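Putative polyketide biosynthesis enoyl-CoA hydratase homolog pksH (Bacillus subtilis, PDB 3HP0) catalyses the dehydration of a carrier-tethered (S)-3-hydroxy-3-methylglutaryl group to a 3-methylglutaconyl group during synthesis of the polyketide antibiotic bacillaene. Local coordinates at residues D91-L96 and L148-R153. Residues are numbered along the deposited sequence; the frame is centred on the assembly and turned at random.
Sequences DLWMKL and LPFLIR
With CG set opposite the carbonyl carbon in both residues (chi1 -71° in W93, -64° in F150), the two aromatic side chains reach from two helices of the crotonase fold to meet each other. Between 91-96, on helix 87-98, and 148-153, on helix 148-155, the closest CA atoms, those of W93 and F150, are 8.2 Å apart, and the phenyl ring of F150 spans most of that distance. F150 illustrates how one large aromatic residue can bridge two helical segments whose main chains stay apart, its CE1 reaching 3.7 Å from W93 O. The ring presents a face to W93, whose CB sits over it toward the rim, 3.5 Å from F150 CZ, in a CH-pi contact. From there the indole turns its edge to the same phenyl ring: the planes meet at 81° in a T-shaped pair, with W93 CE3 3.8 Å from F150 CE2. Beyond F150, the indole also meets F118 edge-to-face, and Y90 adds a further ring beside F150. V221 of helix 220-235 touches both F150 and M94 and so adds to the apolar cluster; no hydrogen bond links 91-96 to 148-153. The side chain of W93 lies about 10 Å from that of the active-site residue E137. M94, present as selenomethionine, meets the ring from another side. Its chain crosses the phenyl ring at roughly a right angle and meets the rim rather than a face: M94 CG lies close to the ring plane, 3.8 Å from F150 CZ.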
ATOM      1  N   ASP A  91       1.345  -5.473   9.097  1.00 28.20           N
ATOM      2  CA  ASP A  91       2.668  -5.337   9.703  1.00 28.54           C
ATOM      3  C   ASP A  91       3.716  -4.909   8.697  1.00 27.02           C
ATOM      4  O   ASP A  91       4.665  -4.214   9.046  1.00 25.30           O
ATOM      5  CB  ASP A  91       3.090  -6.641  10.378  1.00 30.36           C
ATOM      6  CG  ASP A  91       2.317  -6.897  11.645  1.00 33.13           C
ATOM      7  OD1 ASP A  91       2.112  -5.928  12.406  1.00 35.19           O
ATOM      8  OD2 ASP A  91       1.916  -8.054  11.883  1.00 36.99           O
ATOM      9  N   LEU A  92       3.538  -5.333   7.451  1.00 27.00           N
ATOM     10  CA  LEU A  92       4.442  -4.957   6.372  1.00 26.48           C
ATOM     11  C   LEU A  92       4.331  -3.442   6.177  1.00 26.86           C
ATOM     12  O   LEU A  92       5.339  -2.726   6.158  1.00 28.70           O
ATOM     13  CB  LEU A  92       4.038  -5.673   5.092  1.00 26.64           C
ATOM     14  CG  LEU A  92       4.682  -5.245   3.774  1.00 28.56           C
ATOM     15  CD1 LEU A  92       6.199  -5.282   3.874  1.00 28.88           C
ATOM     16  CD2 LEU A  92       4.180  -6.170   2.679  1.00 27.99           C
ATOM     17  N   TRP A  93       3.103  -2.949   6.052  1.00 24.68           N
ATOM     18  CA  TRP A  93       2.901  -1.522   5.870  1.00 22.69           C
ATOM     19  C   TRP A  93       3.443  -0.769   7.074  1.00 23.27           C
ATOM     20  O   TRP A  93       3.947   0.345   6.938  1.00 20.96           O
ATOM     21  CB  TRP A  93       1.419  -1.205   5.665  1.00 21.29           C
ATOM     22  CG  TRP A  93       0.894  -1.663   4.326  1.00 21.10           C
ATOM     23  CD1 TRP A  93       1.630  -1.950   3.213  1.00 20.80           C
ATOM     24  CD2 TRP A  93      -0.476  -1.851   3.960  1.00 19.91           C
ATOM     25  NE1 TRP A  93       0.805  -2.307   2.176  1.00 22.15           N
ATOM     26  CE2 TRP A  93      -0.494  -2.255   2.605  1.00 21.36           C
ATOM     27  CE3 TRP A  93      -1.693  -1.721   4.644  1.00 20.03           C
ATOM     28  CZ2 TRP A  93      -1.685  -2.530   1.918  1.00 22.36           C
ATOM     29  CZ3 TRP A  93      -2.876  -1.996   3.965  1.00 20.41           C
ATOM     30  CH2 TRP A  93      -2.862  -2.396   2.615  1.00 21.38           C
HETATM   31  N   MSE A  94       3.350  -1.385   8.253  1.00 23.75           N
HETATM   32  CA  MSE A  94       3.864  -0.754   9.469  1.00 24.71           C
HETATM   33  C   MSE A  94       5.387  -0.697   9.422  1.00 21.71           C
HETATM   34  O   MSE A  94       5.996   0.280   9.842  1.00 20.42           O
HETATM   35  CB  MSE A  94       3.439  -1.527  10.715  1.00 27.26           C
HETATM   36  CG  MSE A  94       1.965  -1.430  11.043  1.00 37.15           C
HETATM   37 SE   MSE A  94       1.630  -1.797  12.930  1.00 50.44          SE
HETATM   38  CE  MSE A  94       1.922  -0.003  13.608  1.00 45.23           C
ATOM     39  N   LYS A  95       5.989  -1.755   8.896  1.00 22.21           N
ATOM     40  CA  LYS A  95       7.440  -1.856   8.792  1.00 24.51           C
ATOM     41  C   LYS A  95       7.955  -0.706   7.917  1.00 24.83           C
ATOM     42  O   LYS A  95       8.950  -0.050   8.246  1.00 25.35           O
ATOM     43  CB  LYS A  95       7.815  -3.203   8.164  1.00 27.43           C
ATOM     44  CG  LYS A  95       9.168  -3.761   8.565  1.00 32.73           C
ATOM     45  CD  LYS A  95       9.135  -4.258  10.004  1.00 39.74           C
ATOM     46  CE  LYS A  95      10.196  -5.330  10.257  1.00 41.40           C
ATOM     47  NZ  LYS A  95      10.087  -5.939  11.628  1.00 42.49           N
ATOM     48  N   LEU A  96       7.271  -0.474   6.799  1.00 23.30           N
ATOM     49  CA  LEU A  96       7.640   0.596   5.888  1.00 21.97           C
ATOM     50  C   LEU A  96       7.727   1.916   6.627  1.00 21.82           C
ATOM     51  O   LEU A  96       8.589   2.738   6.327  1.00 21.44           O
ATOM     52  CB  LEU A  96       6.613   0.713   4.763  1.00 24.87           C
ATOM     53  CG  LEU A  96       6.771  -0.100   3.476  1.00 24.17           C
ATOM     54  CD1 LEU A  96       7.825  -1.183   3.603  1.00 27.05           C
ATOM     55  CD2 LEU A  96       5.422  -0.683   3.136  1.00 26.12           C
ATOM     56  N   LEU A 148      -7.122   2.347   5.611  1.00 25.19           N
ATOM     57  CA  LEU A 148      -7.568   3.582   6.264  1.00 24.03           C
ATOM     58  C   LEU A 148      -6.709   4.248   7.324  1.00 23.65           C
ATOM     59  O   LEU A 148      -6.570   5.469   7.304  1.00 25.62           O
ATOM     60  CB  LEU A 148      -9.000   3.402   6.805  1.00 24.74           C
ATOM     61  CG  LEU A 148     -10.072   3.160   5.727  1.00 28.14           C
ATOM     62  CD1 LEU A 148     -11.437   2.890   6.361  1.00 27.34           C
ATOM     63  CD2 LEU A 148     -10.153   4.373   4.812  1.00 27.18           C
ATOM     64  N   PRO A 149      -6.136   3.479   8.276  1.00 23.38           N
ATOM     65  CA  PRO A 149      -5.306   4.121   9.309  1.00 20.61           C
ATOM     66  C   PRO A 149      -4.074   4.813   8.715  1.00 19.28           C
ATOM     67  O   PRO A 149      -3.674   5.896   9.155  1.00 16.91           O
ATOM     68  CB  PRO A 149      -4.948   2.966  10.246  1.00 20.58           C
ATOM     69  CG  PRO A 149      -6.124   2.024  10.081  1.00 24.00           C
ATOM     70  CD  PRO A 149      -6.351   2.054   8.580  1.00 21.74           C
ATOM     71  N   PHE A 150      -3.481   4.180   7.712  1.00 19.83           N
ATOM     72  CA  PHE A 150      -2.314   4.741   7.027  1.00 20.60           C
ATOM     73  C   PHE A 150      -2.743   5.954   6.175  1.00 19.57           C
ATOM     74  O   PHE A 150      -2.080   6.995   6.180  1.00 18.43           O
ATOM     75  CB  PHE A 150      -1.672   3.666   6.141  1.00 20.86           C
ATOM     76  CG  PHE A 150      -1.106   2.498   6.912  1.00 21.47           C
ATOM     77  CD1 PHE A 150       0.164   2.573   7.489  1.00 19.88           C
ATOM     78  CD2 PHE A 150      -1.862   1.337   7.099  1.00 20.95           C
ATOM     79  CE1 PHE A 150       0.669   1.521   8.235  1.00 18.43           C
ATOM     80  CE2 PHE A 150      -1.360   0.268   7.850  1.00 20.05           C
ATOM     81  CZ  PHE A 150      -0.094   0.362   8.417  1.00 18.45           C
ATOM     82  N   LEU A 151      -3.862   5.815   5.465  1.00 18.36           N
ATOM     83  CA  LEU A 151      -4.372   6.893   4.629  1.00 17.09           C
ATOM     84  C   LEU A 151      -4.705   8.094   5.503  1.00 18.15           C
ATOM     85  O   LEU A 151      -4.296   9.230   5.217  1.00 18.74           O
ATOM     86  CB  LEU A 151      -5.631   6.450   3.854  1.00 17.60           C
ATOM     87  CG  LEU A 151      -6.198   7.518   2.890  1.00 19.52           C
ATOM     88  CD1 LEU A 151      -5.121   7.931   1.879  1.00 18.67           C
ATOM     89  CD2 LEU A 151      -7.421   6.993   2.146  1.00 18.49           C
ATOM     90  N   ILE A 152      -5.436   7.830   6.578  1.00 17.37           N
ATOM     91  CA  ILE A 152      -5.844   8.867   7.509  1.00 18.06           C
ATOM     92  C   ILE A 152      -4.658   9.605   8.105  1.00 19.25           C
ATOM     93  O   ILE A 152      -4.701  10.823   8.274  1.00 18.76           O
ATOM     94  CB  ILE A 152      -6.716   8.265   8.638  1.00 20.64           C
ATOM     95  CG1 ILE A 152      -8.076   7.874   8.048  1.00 18.96           C
ATOM     96  CG2 ILE A 152      -6.817   9.250   9.831  1.00 13.55           C
ATOM     97  CD1 ILE A 152      -9.044   7.285   9.049  1.00 21.37           C
ATOM     98  N   ARG A 153      -3.591   8.879   8.424  1.00 21.11           N
ATOM     99  CA  ARG A 153      -2.421   9.541   8.985  1.00 23.98           C
ATOM    100  C   ARG A 153      -1.873  10.578   7.985  1.00 23.57           C
ATOM    101  O   ARG A 153      -1.319  11.601   8.381  1.00 24.44           O
ATOM    102  CB  ARG A 153      -1.320   8.527   9.336  1.00 24.92           C
ATOM    103  CG  ARG A 153      -0.005   9.224   9.723  1.00 27.57           C
ATOM    104  CD  ARG A 153       1.221   8.308   9.735  1.00 28.77           C
ATOM    105  NE  ARG A 153       2.444   9.113   9.651  1.00 32.00           N
ATOM    106  CZ  ARG A 153       2.885   9.700   8.534  1.00 30.66           C
ATOM    107  NH1 ARG A 153       2.214   9.564   7.392  1.00 29.50           N
ATOM    108  NH2 ARG A 153       3.976  10.456   8.566  1.00 27.09           N
TER